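Local coordinates for protein TBC1 domain family member 22A (Homo sapiens, PDB 2QFZ) that probably acts, through its Rab-GAP TBC domain, as a GTPase-activating protein for Rab family GTPases, at residues M219-V224 against V240-F245; D228-R233 against E295-K300; L260-R265 against E320-L325; V290-E295 against Q310-A315. One frame throughout, in Å; residues are numbered along the deposited sequence.

Interaction 1: residues M219-V224 against V240-F245; sequences MLEELV and VRYLQF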
loop_
_atom_site.group_PDB
_atom_site.type_symbol
_atom_site.label_atom_id
_atom_site.label_comp_id
_atom_site.label_asym_id
_atom_site.label_seq_id
_atom_site.Cartn_x
_atom_site.Cartn_y
_atom_site.Cartn_z
ATOM N N MET A 219 4.112 16.204 -10.660
ATOM C CA MET A 219 5.071 15.368 -11.385
ATOM C C MET A 219 4.378 14.338 -12.263
ATOM O O MET A 219 4.870 14.034 -13.321
ATOM C CB MET A 219 6.012 14.655 -10.438
ATOM C CG MET A 219 6.919 15.592 -9.648
ATOM S SD MET A 219 8.090 14.603 -8.713
ATOM C CE MET A 219 7.135 14.275 -7.228
ATOM N N LEU A 220 3.229 13.817 -11.831
ATOM C CA LEU A 220 2.414 12.939 -12.683
ATOM C C LEU A 220 1.974 13.672 -13.937
ATOM O O LEU A 220 1.948 13.100 -15.040
ATOM C CB LEU A 220 1.190 12.370 -11.938
ATOM C CG LEU A 220 0.162 11.586 -12.783
ATOM C CD1 LEU A 220 0.743 10.285 -13.289
ATOM C CD2 LEU A 220 -1.120 11.319 -12.025
ATOM N N GLU A 221 1.607 14.932 -13.749
ATOM C CA GLU A 221 1.145 15.754 -14.837
ATOM C C GLU A 221 2.306 15.970 -15.824
ATOM O O GLU A 221 2.124 15.790 -17.026
ATOM C CB GLU A 221 0.543 17.093 -14.316
ATOM C CG GLU A 221 0.266 18.076 -15.455
ATOM C CD GLU A 221 -0.682 19.234 -15.114
ATOM O OE1 GLU A 221 -0.982 19.444 -13.909
ATOM O OE2 GLU A 221 -1.129 19.938 -16.086
ATOM N N GLU A 222 3.501 16.318 -15.314
ATOM C CA GLU A 222 4.688 16.516 -16.170
ATOM C C GLU A 222 5.099 15.227 -16.889
ATOM O O GLU A 222 5.585 15.263 -18.030
ATOM C CB GLU A 222 5.885 17.038 -15.371
ATOM C CG GLU A 222 5.644 18.361 -14.643
ATOM C CD GLU A 222 5.394 19.524 -15.592
ATOM O OE1 GLU A 222 6.400 20.136 -16.042
ATOM O OE2 GLU A 222 4.195 19.828 -15.875
ATOM N N LEU A 223 4.922 14.090 -16.219
ATOM C CA LEU A 223 5.265 12.801 -16.794
ATOM C C LEU A 223 4.299 12.456 -17.938
ATOM O O LEU A 223 4.734 12.179 -19.052
ATOM C CB LEU A 223 5.260 11.737 -15.712
ATOM C CG LEU A 223 5.480 10.289 -16.063
ATOM C CD1 LEU A 223 6.748 10.103 -16.893
ATOM C CD2 LEU A 223 5.531 9.551 -14.729
ATOM N N VAL A 224 3.005 12.537 -17.688
ATOM C CA VAL A 224 2.026 12.209 -18.725
ATOM C C VAL A 224 2.040 13.187 -19.936
ATOM O O VAL A 224 1.769 12.780 -21.086
ATOM C CB VAL A 224 0.608 12.039 -18.133
ATOM C CG1 VAL A 224 -0.414 11.901 -19.233
ATOM C CG2 VAL A 224 0.563 10.790 -17.262
ATOM N N VAL A 240 -10.652 18.584 -17.092
ATOM C CA VAL A 240 -10.318 17.717 -15.957
ATOM C C VAL A 240 -8.889 18.005 -15.528
ATOM O O VAL A 240 -7.971 17.904 -16.349
ATOM C CB VAL A 240 -10.499 16.187 -16.269
ATOM C CG1 VAL A 240 -10.146 15.355 -15.008
ATOM C CG2 VAL A 240 -11.937 15.891 -16.736
ATOM N N ARG A 241 -8.721 18.385 -14.251
ATOM C CA ARG A 241 -7.415 18.631 -13.639
ATOM C C ARG A 241 -6.893 17.340 -13.018
ATOM O O ARG A 241 -7.661 16.588 -12.448
ATOM C CB ARG A 241 -7.525 19.676 -12.517
ATOM C CG ARG A 241 -7.866 21.075 -12.991
ATOM C CD ARG A 241 -7.859 22.042 -11.857
ATOM N NE ARG A 241 -9.062 21.919 -11.013
ATOM C CZ ARG A 241 -9.067 21.573 -9.740
ATOM N NH1 ARG A 241 -7.935 21.275 -9.094
ATOM N NH2 ARG A 241 -10.212 21.515 -9.107
ATOM N N TYR A 242 -5.587 17.086 -13.069
ATOM C CA TYR A 242 -5.105 15.820 -12.494
ATOM C C TYR A 242 -5.484 15.653 -11.016
ATOM O O TYR A 242 -5.787 14.567 -10.589
ATOM C CB TYR A 242 -3.601 15.625 -12.702
ATOM C CG TYR A 242 -3.193 15.345 -14.125
ATOM C CD1 TYR A 242 -3.192 16.363 -15.087
ATOM C CD2 TYR A 242 -2.723 14.090 -14.490
ATOM C CE1 TYR A 242 -2.782 16.116 -16.377
ATOM C CE2 TYR A 242 -2.302 13.825 -15.786
ATOM C CZ TYR A 242 -2.333 14.837 -16.725
ATOM O OH TYR A 242 -1.916 14.579 -18.013
ATOM N N LEU A 243 -5.538 16.743 -10.266
ATOM C CA LEU A 243 -5.790 16.693 -8.829
ATOM C C LEU A 243 -7.154 16.163 -8.497
ATOM O O LEU A 243 -7.338 15.549 -7.425
ATOM C CB LEU A 243 -5.634 18.080 -8.216
ATOM C CG LEU A 243 -5.459 18.237 -6.708
ATOM C CD1 LEU A 243 -4.195 17.549 -6.208
ATOM C CD2 LEU A 243 -5.400 19.740 -6.402
ATOM N N GLN A 244 -8.114 16.331 -9.417
ATOM C CA GLN A 244 -9.485 15.873 -9.168
ATOM C C GLN A 244 -9.643 14.363 -9.094
ATOM O O GLN A 244 -10.586 13.881 -8.484
ATOM C CB GLN A 244 -10.449 16.447 -10.207
ATOM C CG GLN A 244 -10.496 17.982 -10.201
ATOM C CD GLN A 244 -11.416 18.549 -11.272
ATOM O OE1 GLN A 244 -11.047 18.625 -12.435
ATOM N NE2 GLN A 244 -12.616 18.969 -10.869
ATOM N N PHE A 245 -8.753 13.619 -9.739
ATOM C CA PHE A 245 -8.807 12.149 -9.709
ATOM C C PHE A 245 -7.561 11.540 -9.087
ATOM O O PHE A 245 -7.655 10.558 -8.376
ATOM C CB PHE A 245 -9.118 11.536 -11.115
ATOM C CG PHE A 245 -8.039 11.773 -12.151
ATOM C CD1 PHE A 245 -6.952 10.934 -12.268
ATOM C CD2 PHE A 245 -8.110 12.848 -12.983
ATOM C CE1 PHE A 245 -5.960 11.184 -13.206
ATOM C CE2 PHE A 245 -7.125 13.101 -13.913
ATOM C CZ PHE A 245 -6.056 12.273 -14.030
HETATM O O HOH W 1 -3.981 19.532 -14.055
#

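Interaction 2: residues D228-R233 against E295-K300; sequences DEQVHR and EILEEK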
loop_
_atom_site.group_PDB
_atom_site.type_symbol
_atom_site.label_atom_id
_atom_site.label_comp_id
_atom_site.label_asym_id
_atom_site.label_seq_id
_atom_site.Cartn_x
_atom_site.Cartn_y
_atom_site.Cartn_z
ATOM N N ASP A 228 2.387 10.724 -23.127
ATOM C CA ASP A 228 1.094 10.588 -23.783
ATOM C C ASP A 228 0.414 11.929 -23.842
ATOM O O ASP A 228 -0.506 12.246 -23.071
ATOM C CB ASP A 228 0.225 9.572 -23.051
ATOM C CG ASP A 228 -0.779 8.920 -23.955
ATOM O OD1 ASP A 228 -1.213 9.567 -24.922
ATOM O OD2 ASP A 228 -1.151 7.758 -23.687
ATOM N N GLU A 229 0.895 12.731 -24.773
ATOM C CA GLU A 229 0.520 14.108 -24.865
ATOM C C GLU A 229 -0.913 14.186 -25.343
ATOM O O GLU A 229 -1.604 15.130 -25.030
ATOM C CB GLU A 229 1.480 14.853 -25.811
ATOM N N GLN A 230 -1.377 13.169 -26.066
ATOM C CA GLN A 230 -2.766 13.138 -26.519
ATOM C C GLN A 230 -3.749 12.985 -25.332
ATOM O O GLN A 230 -4.704 13.758 -25.208
ATOM C CB GLN A 230 -2.965 12.037 -27.556
ATOM C CG GLN A 230 -4.229 12.182 -28.350
ATOM C CD GLN A 230 -4.445 11.057 -29.353
ATOM O OE1 GLN A 230 -3.595 10.172 -29.535
ATOM N NE2 GLN A 230 -5.605 11.089 -30.010
ATOM N N VAL A 231 -3.493 12.042 -24.437
ATOM C CA VAL A 231 -4.275 11.946 -23.184
ATOM C C VAL A 231 -4.184 13.274 -22.367
ATOM O O VAL A 231 -5.184 13.816 -21.952
ATOM C CB VAL A 231 -3.848 10.714 -22.342
ATOM C CG1 VAL A 231 -4.440 10.779 -20.939
ATOM C CG2 VAL A 231 -4.249 9.403 -23.065
ATOM N N HIS A 232 -2.974 13.805 -22.187
ATOM C CA HIS A 232 -2.759 15.101 -21.505
ATOM C C HIS A 232 -3.626 16.296 -21.978
ATOM O O HIS A 232 -4.183 17.026 -21.147
ATOM C CB HIS A 232 -1.280 15.483 -21.587
ATOM C CG HIS A 232 -0.959 16.762 -20.889
ATOM N ND1 HIS A 232 -1.090 16.914 -19.529
ATOM C CD2 HIS A 232 -0.514 17.946 -21.363
ATOM C CE1 HIS A 232 -0.734 18.144 -19.193
ATOM N NE2 HIS A 232 -0.374 18.791 -20.288
ATOM N N ARG A 233 -3.746 16.459 -23.305
ATOM C CA ARG A 233 -4.508 17.525 -23.929
ATOM C C ARG A 233 -5.999 17.291 -23.927
ATOM O O ARG A 233 -6.772 18.239 -23.791
ATOM C CB ARG A 233 -4.038 17.764 -25.371
ATOM C CG ARG A 233 -2.593 18.128 -25.469
ATOM C CD ARG A 233 -2.211 18.626 -26.838
ATOM N NE ARG A 233 -0.832 19.084 -26.818
ATOM C CZ ARG A 233 -0.187 19.642 -27.846
ATOM N NH1 ARG A 233 -0.796 19.823 -29.017
ATOM N NH2 ARG A 233 1.090 20.022 -27.690
ATOM N N GLU A 295 -10.728 4.574 -23.918
ATOM C CA GLU A 295 -11.935 5.048 -23.260
ATOM C C GLU A 295 -11.895 6.545 -22.812
ATOM O O GLU A 295 -12.925 7.192 -22.816
ATOM C CB GLU A 295 -12.256 4.160 -22.063
ATOM C CG GLU A 295 -12.602 2.710 -22.421
ATOM C CD GLU A 295 -11.434 1.725 -22.327
ATOM O OE1 GLU A 295 -10.281 2.074 -22.680
ATOM O OE2 GLU A 295 -11.694 0.570 -21.899
ATOM N N ILE A 296 -10.722 7.061 -22.417
ATOM C CA ILE A 296 -10.523 8.482 -22.082
ATOM C C ILE A 296 -10.751 9.390 -23.295
ATOM O O ILE A 296 -11.521 10.323 -23.243
ATOM C CB ILE A 296 -9.071 8.765 -21.520
ATOM C CG1 ILE A 296 -8.900 8.222 -20.109
ATOM C CG2 ILE A 296 -8.730 10.283 -21.517
ATOM C CD1 ILE A 296 -7.419 8.197 -19.625
ATOM N N LEU A 297 -10.042 9.109 -24.368
ATOM C CA LEU A 297 -10.118 9.867 -25.603
ATOM C C LEU A 297 -11.484 9.813 -26.352
ATOM O O LEU A 297 -11.788 10.717 -27.135
ATOM C CB LEU A 297 -9.002 9.404 -26.521
ATOM C CG LEU A 297 -7.574 9.740 -26.027
ATOM C CD1 LEU A 297 -6.504 8.873 -26.766
ATOM C CD2 LEU A 297 -7.287 11.196 -26.206
ATOM N N GLU A 298 -12.289 8.781 -26.082
ATOM C CA GLU A 298 -13.636 8.655 -26.616
ATOM C C GLU A 298 -14.656 9.399 -25.762
ATOM O O GLU A 298 -15.761 9.714 -26.237
ATOM C CB GLU A 298 -14.050 7.183 -26.648
ATOM N N GLU A 299 -14.300 9.662 -24.498
ATOM C CA GLU A 299 -15.178 10.370 -23.582
ATOM C C GLU A 299 -15.044 11.883 -23.749
ATOM O O GLU A 299 -13.966 12.434 -23.569
ATOM C CB GLU A 299 -14.867 9.958 -22.135
ATOM C CG GLU A 299 -15.808 10.519 -21.136
ATOM C CD GLU A 299 -17.230 10.153 -21.432
ATOM O OE1 GLU A 299 -17.620 9.002 -21.118
ATOM O OE2 GLU A 299 -17.964 11.012 -21.977
ATOM N N LYS A 300 -16.154 12.540 -24.074
ATOM C CA LYS A 300 -16.183 13.985 -24.327
ATOM C C LYS A 300 -17.092 14.788 -23.408
ATOM O O LYS A 300 -17.127 15.999 -23.512
ATOM C CB LYS A 300 -16.591 14.236 -25.786
ATOM C CG LYS A 300 -15.588 13.676 -26.738
ATOM C CD LYS A 300 -16.095 13.591 -28.154
ATOM C CE LYS A 300 -14.917 13.287 -29.090
ATOM N NZ LYS A 300 -13.915 12.391 -28.428
#

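Interaction 3: residues L260-R265 against E320-L325; sequences LRCTIR and EDISLL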
loop_
_atom_site.group_PDB
_atom_site.type_symbol
_atom_site.label_atom_id
_atom_site.label_comp_id
_atom_site.label_asym_id
_atom_site.label_seq_id
_atom_site.Cartn_x
_atom_site.Cartn_y
_atom_site.Cartn_z
ATOM N N LEU A 260 -8.195 -5.340 -3.485
ATOM C CA LEU A 260 -7.139 -5.585 -2.487
ATOM C C LEU A 260 -6.123 -6.622 -2.905
ATOM O O LEU A 260 -4.934 -6.476 -2.640
ATOM C CB LEU A 260 -7.761 -5.960 -1.122
ATOM C CG LEU A 260 -6.758 -6.183 0.043
ATOM C CD1 LEU A 260 -5.815 -4.934 0.254
ATOM C CD2 LEU A 260 -7.496 -6.558 1.329
ATOM N N ARG A 261 -6.587 -7.684 -3.557
ATOM C CA ARG A 261 -5.709 -8.695 -4.060
ATOM C C ARG A 261 -4.724 -8.094 -5.051
ATOM O O ARG A 261 -3.562 -8.531 -5.152
ATOM C CB ARG A 261 -6.524 -9.807 -4.719
ATOM C CG ARG A 261 -7.411 -9.322 -5.921
ATOM C CD ARG A 261 -8.056 -10.462 -6.674
ATOM N NE ARG A 261 -8.777 -9.950 -7.852
ATOM C CZ ARG A 261 -9.970 -9.384 -7.787
ATOM N NH1 ARG A 261 -10.603 -9.292 -6.648
ATOM N NH2 ARG A 261 -10.563 -8.934 -8.873
ATOM N N CYS A 262 -5.167 -7.081 -5.795
ATOM C CA CYS A 262 -4.250 -6.383 -6.687
ATOM C C CYS A 262 -3.224 -5.513 -5.937
ATOM O O CYS A 262 -2.074 -5.417 -6.348
ATOM C CB CYS A 262 -5.053 -5.547 -7.697
ATOM S SG CYS A 262 -5.999 -6.611 -8.792
ATOM N N THR A 263 -3.663 -4.844 -4.883
ATOM C CA THR A 263 -2.778 -3.954 -4.092
ATOM C C THR A 263 -1.652 -4.849 -3.466
ATOM O O THR A 263 -0.482 -4.493 -3.461
ATOM C CB THR A 263 -3.580 -3.210 -2.995
ATOM O OG1 THR A 263 -4.509 -2.267 -3.585
ATOM C CG2 THR A 263 -2.640 -2.467 -1.948
ATOM N N ILE A 264 -2.019 -6.042 -3.007
ATOM C CA ILE A 264 -1.046 -6.935 -2.373
ATOM C C ILE A 264 0.038 -7.287 -3.382
ATOM O O ILE A 264 1.217 -7.183 -3.105
ATOM C CB ILE A 264 -1.746 -8.200 -1.717
ATOM C CG1 ILE A 264 -2.484 -7.751 -0.490
ATOM C CG2 ILE A 264 -0.704 -9.318 -1.424
ATOM C CD1 ILE A 264 -3.485 -8.774 0.145
ATOM N N ARG A 265 -0.355 -7.646 -4.602
ATOM C CA ARG A 265 0.613 -7.947 -5.625
ATOM C C ARG A 265 1.552 -6.761 -6.012
ATOM O O ARG A 265 2.796 -6.898 -6.097
ATOM C CB ARG A 265 -0.114 -8.527 -6.836
ATOM C CG ARG A 265 0.742 -8.817 -8.022
ATOM C CD ARG A 265 1.973 -9.704 -7.728
ATOM N NE ARG A 265 2.789 -9.727 -8.907
ATOM C CZ ARG A 265 3.769 -8.883 -9.185
ATOM N NH1 ARG A 265 4.171 -7.950 -8.322
ATOM N NH2 ARG A 265 4.392 -8.996 -10.351
ATOM N N GLU A 320 -2.357 -11.149 -13.922
ATOM C CA GLU A 320 -1.948 -10.798 -15.281
ATOM C C GLU A 320 -2.047 -9.282 -15.539
ATOM O O GLU A 320 -1.193 -8.726 -16.191
ATOM C CB GLU A 320 -2.771 -11.558 -16.334
ATOM N N ASP A 321 -3.102 -8.649 -15.045
ATOM C CA ASP A 321 -3.340 -7.212 -15.274
ATOM C C ASP A 321 -2.316 -6.377 -14.507
ATOM O O ASP A 321 -1.740 -5.451 -15.033
ATOM C CB ASP A 321 -4.760 -6.851 -14.870
ATOM C CG ASP A 321 -5.815 -7.482 -15.781
ATOM O OD1 ASP A 321 -5.829 -7.177 -16.988
ATOM O OD2 ASP A 321 -6.656 -8.239 -15.285
ATOM N N ILE A 322 -2.057 -6.747 -13.269
ATOM C CA ILE A 322 -1.028 -6.076 -12.478
ATOM C C ILE A 322 0.394 -6.222 -13.005
ATOM O O ILE A 322 1.138 -5.234 -13.007
ATOM C CB ILE A 322 -1.107 -6.513 -10.998
ATOM C CG1 ILE A 322 -2.433 -6.050 -10.414
ATOM C CG2 ILE A 322 0.055 -5.900 -10.175
ATOM C CD1 ILE A 322 -2.611 -4.462 -10.432
ATOM N N SER A 323 0.772 -7.430 -13.446
ATOM C CA SER A 323 2.083 -7.684 -14.063
ATOM C C SER A 323 2.287 -6.829 -15.297
ATOM O O SER A 323 3.371 -6.287 -15.511
ATOM C CB SER A 323 2.254 -9.170 -14.488
ATOM O OG SER A 323 1.849 -10.045 -13.448
ATOM N N LEU A 324 1.251 -6.716 -16.117
ATOM C CA LEU A 324 1.299 -5.812 -17.274
ATOM C C LEU A 324 1.460 -4.355 -16.856
ATOM O O LEU A 324 2.341 -3.663 -17.361
ATOM C CB LEU A 324 0.049 -5.983 -18.134
ATOM C CG LEU A 324 -0.008 -7.311 -18.902
ATOM N N LEU A 325 0.644 -3.892 -15.904
ATOM C CA LEU A 325 0.761 -2.524 -15.407
ATOM C C LEU A 325 2.194 -2.224 -14.912
ATOM O O LEU A 325 2.803 -1.166 -15.225
ATOM C CB LEU A 325 -0.284 -2.279 -14.306
ATOM C CG LEU A 325 -0.456 -0.870 -13.747
ATOM C CD1 LEU A 325 -0.939 0.072 -14.889
ATOM C CD2 LEU A 325 -1.410 -0.868 -12.548
#

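Interaction 4: residues V290-E295 against Q310-A315; sequences VRWRKE and QNLPTA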
loop_
_atom_site.group_PDB
_atom_site.type_symbol
_atom_site.label_atom_id
_atom_site.label_comp_id
_atom_site.label_asym_id
_atom_site.label_seq_id
_atom_site.Cartn_x
_atom_site.Cartn_y
_atom_site.Cartn_z
ATOM N N VAL A 290 -2.792 5.671 -18.759
ATOM C CA VAL A 290 -2.701 5.472 -20.184
ATOM C C VAL A 290 -3.145 4.078 -20.613
ATOM O O VAL A 290 -3.389 3.888 -21.787
ATOM C CB VAL A 290 -1.318 5.907 -20.808
ATOM C CG1 VAL A 290 -1.050 7.391 -20.523
ATOM C CG2 VAL A 290 -0.146 5.051 -20.373
ATOM N N ARG A 291 -3.315 3.150 -19.655
ATOM C CA ARG A 291 -4.001 1.871 -19.867
ATOM C C ARG A 291 -5.417 2.078 -20.442
ATOM O O ARG A 291 -5.854 1.305 -21.297
ATOM C CB ARG A 291 -4.020 1.042 -18.560
ATOM C CG ARG A 291 -5.055 -0.101 -18.447
ATOM C CD ARG A 291 -4.697 -1.367 -19.257
ATOM N NE ARG A 291 -5.778 -2.363 -19.148
ATOM C CZ ARG A 291 -6.902 -2.369 -19.882
ATOM N NH1 ARG A 291 -7.127 -1.441 -20.805
ATOM N NH2 ARG A 291 -7.812 -3.316 -19.700
ATOM N N TRP A 292 -6.120 3.136 -20.026
ATOM C CA TRP A 292 -7.474 3.399 -20.604
ATOM C C TRP A 292 -7.491 4.577 -21.531
ATOM O O TRP A 292 -8.491 5.292 -21.626
ATOM C CB TRP A 292 -8.496 3.590 -19.515
ATOM C CG TRP A 292 -8.872 2.301 -18.871
ATOM C CD1 TRP A 292 -9.762 1.352 -19.344
ATOM C CD2 TRP A 292 -8.372 1.804 -17.655
ATOM N NE1 TRP A 292 -9.839 0.307 -18.479
ATOM C CE2 TRP A 292 -8.989 0.554 -17.430
ATOM C CE3 TRP A 292 -7.449 2.280 -16.736
ATOM C CZ2 TRP A 292 -8.722 -0.202 -16.313
ATOM C CZ3 TRP A 292 -7.193 1.542 -15.642
ATOM C CH2 TRP A 292 -7.814 0.297 -15.433
ATOM N N ARG A 293 -6.396 4.791 -22.237
ATOM C CA ARG A 293 -6.315 5.919 -23.094
ATOM C C ARG A 293 -7.480 5.926 -24.112
ATOM O O ARG A 293 -8.001 6.994 -24.428
ATOM C CB ARG A 293 -4.951 6.012 -23.771
ATOM C CG ARG A 293 -4.571 4.864 -24.680
ATOM C CD ARG A 293 -3.197 5.124 -25.344
ATOM N NE ARG A 293 -3.018 6.510 -25.788
ATOM C CZ ARG A 293 -3.404 7.016 -26.969
ATOM N NH1 ARG A 293 -4.017 6.277 -27.899
ATOM N NH2 ARG A 293 -3.167 8.299 -27.224
ATOM N N LYS A 294 -7.897 4.741 -24.579
ATOM C CA LYS A 294 -8.967 4.590 -25.587
ATOM C C LYS A 294 -10.309 5.087 -25.070
ATOM O O LYS A 294 -10.955 5.918 -25.699
ATOM C CB LYS A 294 -9.088 3.102 -26.002
ATOM C CG LYS A 294 -10.342 2.725 -26.859
ATOM N N GLU A 295 -10.728 4.574 -23.918
ATOM C CA GLU A 295 -11.935 5.048 -23.260
ATOM C C GLU A 295 -11.895 6.545 -22.812
ATOM O O GLU A 295 -12.925 7.192 -22.816
ATOM C CB GLU A 295 -12.256 4.160 -22.063
ATOM C CG GLU A 295 -12.602 2.710 -22.421
ATOM C CD GLU A 295 -11.434 1.725 -22.327
ATOM O OE1 GLU A 295 -10.281 2.074 -22.680
ATOM O OE2 GLU A 295 -11.694 0.570 -21.899
ATOM N N GLN A 310 -12.292 8.307 -11.828
ATOM C CA GLN A 310 -12.485 8.066 -10.409
ATOM C C GLN A 310 -13.059 6.695 -10.151
ATOM O O GLN A 310 -13.174 6.309 -9.013
ATOM C CB GLN A 310 -13.428 9.116 -9.819
ATOM C CG GLN A 310 -12.844 10.460 -9.642
ATOM C CD GLN A 310 -13.843 11.492 -9.118
ATOM O OE1 GLN A 310 -15.056 11.343 -9.274
ATOM N NE2 GLN A 310 -13.323 12.561 -8.517
ATOM N N ASN A 311 -13.454 5.972 -11.207
ATOM C CA ASN A 311 -14.131 4.673 -11.066
ATOM C C ASN A 311 -13.706 3.723 -12.163
ATOM O O ASN A 311 -14.537 3.166 -12.865
ATOM C CB ASN A 311 -15.648 4.840 -11.123
ATOM C CG ASN A 311 -16.200 5.664 -9.968
ATOM O OD1 ASN A 311 -16.487 5.128 -8.891
ATOM N ND2 ASN A 311 -16.407 6.959 -10.202
ATOM N N LEU A 312 -12.401 3.530 -12.317
ATOM C CA LEU A 312 -11.889 2.750 -13.430
ATOM C C LEU A 312 -12.350 1.283 -13.292
ATOM O O LEU A 312 -12.453 0.780 -12.168
ATOM C CB LEU A 312 -10.371 2.885 -13.549
ATOM C CG LEU A 312 -9.913 4.275 -14.076
ATOM C CD1 LEU A 312 -8.425 4.426 -13.930
ATOM C CD2 LEU A 312 -10.307 4.533 -15.522
ATOM N N PRO A 313 -12.689 0.624 -14.418
ATOM C CA PRO A 313 -13.277 -0.723 -14.332
ATOM C C PRO A 313 -12.224 -1.828 -14.055
ATOM O O PRO A 313 -11.649 -2.404 -14.969
ATOM C CB PRO A 313 -13.954 -0.901 -15.720
ATOM C CG PRO A 313 -13.698 0.374 -16.474
ATOM C CD PRO A 313 -12.558 1.051 -15.821
ATOM N N THR A 314 -11.966 -2.073 -12.782
ATOM C CA THR A 314 -10.903 -2.983 -12.363
ATOM C C THR A 314 -11.407 -4.093 -11.420
ATOM O O THR A 314 -10.617 -4.873 -10.901
ATOM C CB THR A 314 -9.813 -2.211 -11.591
ATOM O OG1 THR A 314 -10.409 -1.582 -10.445
ATOM C CG2 THR A 314 -9.147 -1.206 -12.470
ATOM N N ALA A 315 -12.715 -4.191 -11.214
ATOM C CA ALA A 315 -13.259 -5.214 -10.295
ATOM C C ALA A 315 -12.895 -6.653 -10.743
ATOM O O ALA A 315 -12.827 -7.573 -9.942
ATOM C CB ALA A 315 -14.745 -5.041 -10.168
#

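Interaction 1: residues M219-V224 against V240-F245
Tyr242 of helix 242-251 lays its ring against helix 211-227, where the backbone of Glu221 takes up one face. Glu221 CA stands 4.0 Å from the centroid of the Tyr242 ring and only 9° off its normal, a CH-pi contact that the slightly acidic alpha hydrogen of a peptide suits well. This is the tight part: Leu220 CD2 meets Tyr242 CD2 at 4.0 Å, Val224 CG1 comes within 3.3 Å of Tyr242 OH, and Glu221 CG, anti to its backbone N (chi1 170°), lies 3.7 Å from Tyr242 CE1. The contact loosens at the carboxylate of partly exposed Glu221, whose plane is turned 24° from that of the ring. A water gives a hydrogen bond to Glu221 OE1 (3.0 Å) and accepts one from Tyr242 N (3.1 Å). At the far end of the ring, Tyr242 OH is hydrogen-bonded to His232 ND1 on the intervening helix 229-237. A leucine in place of Tyr242 would probably leave His232 without this partner and Glu221 without a flat surface to lie on. The chemistry thus implies a tyrosine rather than a plain apolar residue: the ring is buried between helices, while hydroxyl and backbone N are satisfied by histidine and water.

Interaction 2: residues D228-R233 against E295-K300
Gln230 and Val231, in the first turn of helix 229-237, receive Leu297 and Ile296 from helix 293-298. The first segment opens with Asp228, the N-cap of its helix: its OD1 accepts a weak capping bond from Val231 N (3.4 Å), while OD2 makes a salt bridge to Arg293, so a short carboxylate suits this place between a helix start and a cation. Next in the contact comes Gln230, whose CG lies anti to the backbone N (chi1 -163°) and leads an extended chain across Leu297 at about a right angle. Gln230 CG is 3.9 Å from Leu297 CD2, and Gln230 CD is 4.0 Å from Leu297 CD1; the amide oxygen is hydrogen-bonded to Arg293 NH2. The backbone adds to this grip, with Gln230 O 3.8 Å from Leu297 CD2. Val231 follows, buried and branched at CB so that each methyl has its own partner: CG1 lies 4.2 Å from Ile296 CD1, and CG2 lies 4.4 Å from Leu297 CD1. An alanine at Leu297 would probably open a gap beside Val231 and deprive the aliphatic part of Gln230 of its apolar support. No hydrogen bond passes between the segments; apolar packing beside a capped helix start joins helix 229-237 to helix 293-298, in keeping with the all-helical TBC domain.

Interaction 3: residues L260-R265 against E320-L325
Beta-branched Ile322 is the residue of helix 319-335 that fits between Cys262 and Arg265, one turn apart on helix 260-270. With CG1 anti to its carbonyl carbon (chi1 -64°) and CG2 anti to the backbone N, one branch goes to each partner: Ile322 CG1 lies 3.8 Å from Cys262 CB, and Ile322 CG2 lies 3.7 Å from Arg265 CG. Cys262 is small enough to let the isoleucine come close, its SG resting 4.0 Å from Ile322 CG1. Arg265 bends at chi2 (53°) and slides past Ile322 in the opposite direction, giving its methylenes to the packing while its NH1 is hydrogen-bonded to Thr269. Ser323 follows at the margin: its OG is 4.1 Å from Arg265 NH2, too far for a bond, and pairs with Asp319 O. The local axes approach to 9.9 Å at a signed crossing angle of -42°. Helix 150-162 packs against Leu260, Thr263 and Ile264, and helix 276-291 against Leu325; each helix of the pair thus has a further helical neighbour.

Interaction 4: residues V290-E295 against Q310-A315
Unusually, a tryptophan stands at a break between two helices: Trp292 separates helix 276-291 from helix 293-298, at the N-cap position of the latter, and its CG, anti to the carbonyl carbon (chi1 -75°), carries the indole onto the irregular segment 310-315. Leu312 lies over one face, its CB 4.2 Å from the centroid of the Trp292 six-membered ring and 17° off the normal, a CH-pi contact. Leu312 CD1 adds to this, 3.6 Å from Trp292 CZ3. Toward the five-membered part, Pro313 CD comes in obliquely, 3.9 Å from Trp292 NE1. Thr314 CG2 reaches the far end of the indole, 3.6 Å from Trp292 CH2, while its OG1 is hydrogen-bonded to the carbonyl of Glu257. The opposite face carries Arg291 CG. A large flat side chain suits this place because it meets three successive residues of irregular chain. Phe288, ring edge-to-face with Trp292, and Trp317 extend the aromatic cluster. Pro313 centres an inverse gamma turn, so the contact joins a helix break to a tight turn in the all-helical TBC fold.

In the fold
Of the helices involved, 211-227 comes first along the chain; interaction 1 pairs it with helix 242-251, closing a short loop around helix 229-237. That enclosed helix begins interaction 2, whose long loop ends on helix 293-298, so interactions 1 and 2 cross; the Tyr242-His232 hydrogen bond joins them. Interaction 3 opens on helix 260-270, crosses interaction 2, and closes on helix 319-335. Within its span lies the whole of interaction 4, which ties the helix break at Trp292 to the loop after helix 302-309. Interactions 2 and 4 share Glu295 and meet through Arg293, while Gln244-Gln310 connects interactions 1 and 4, and Arg261-Ala315 connects 3 and 4.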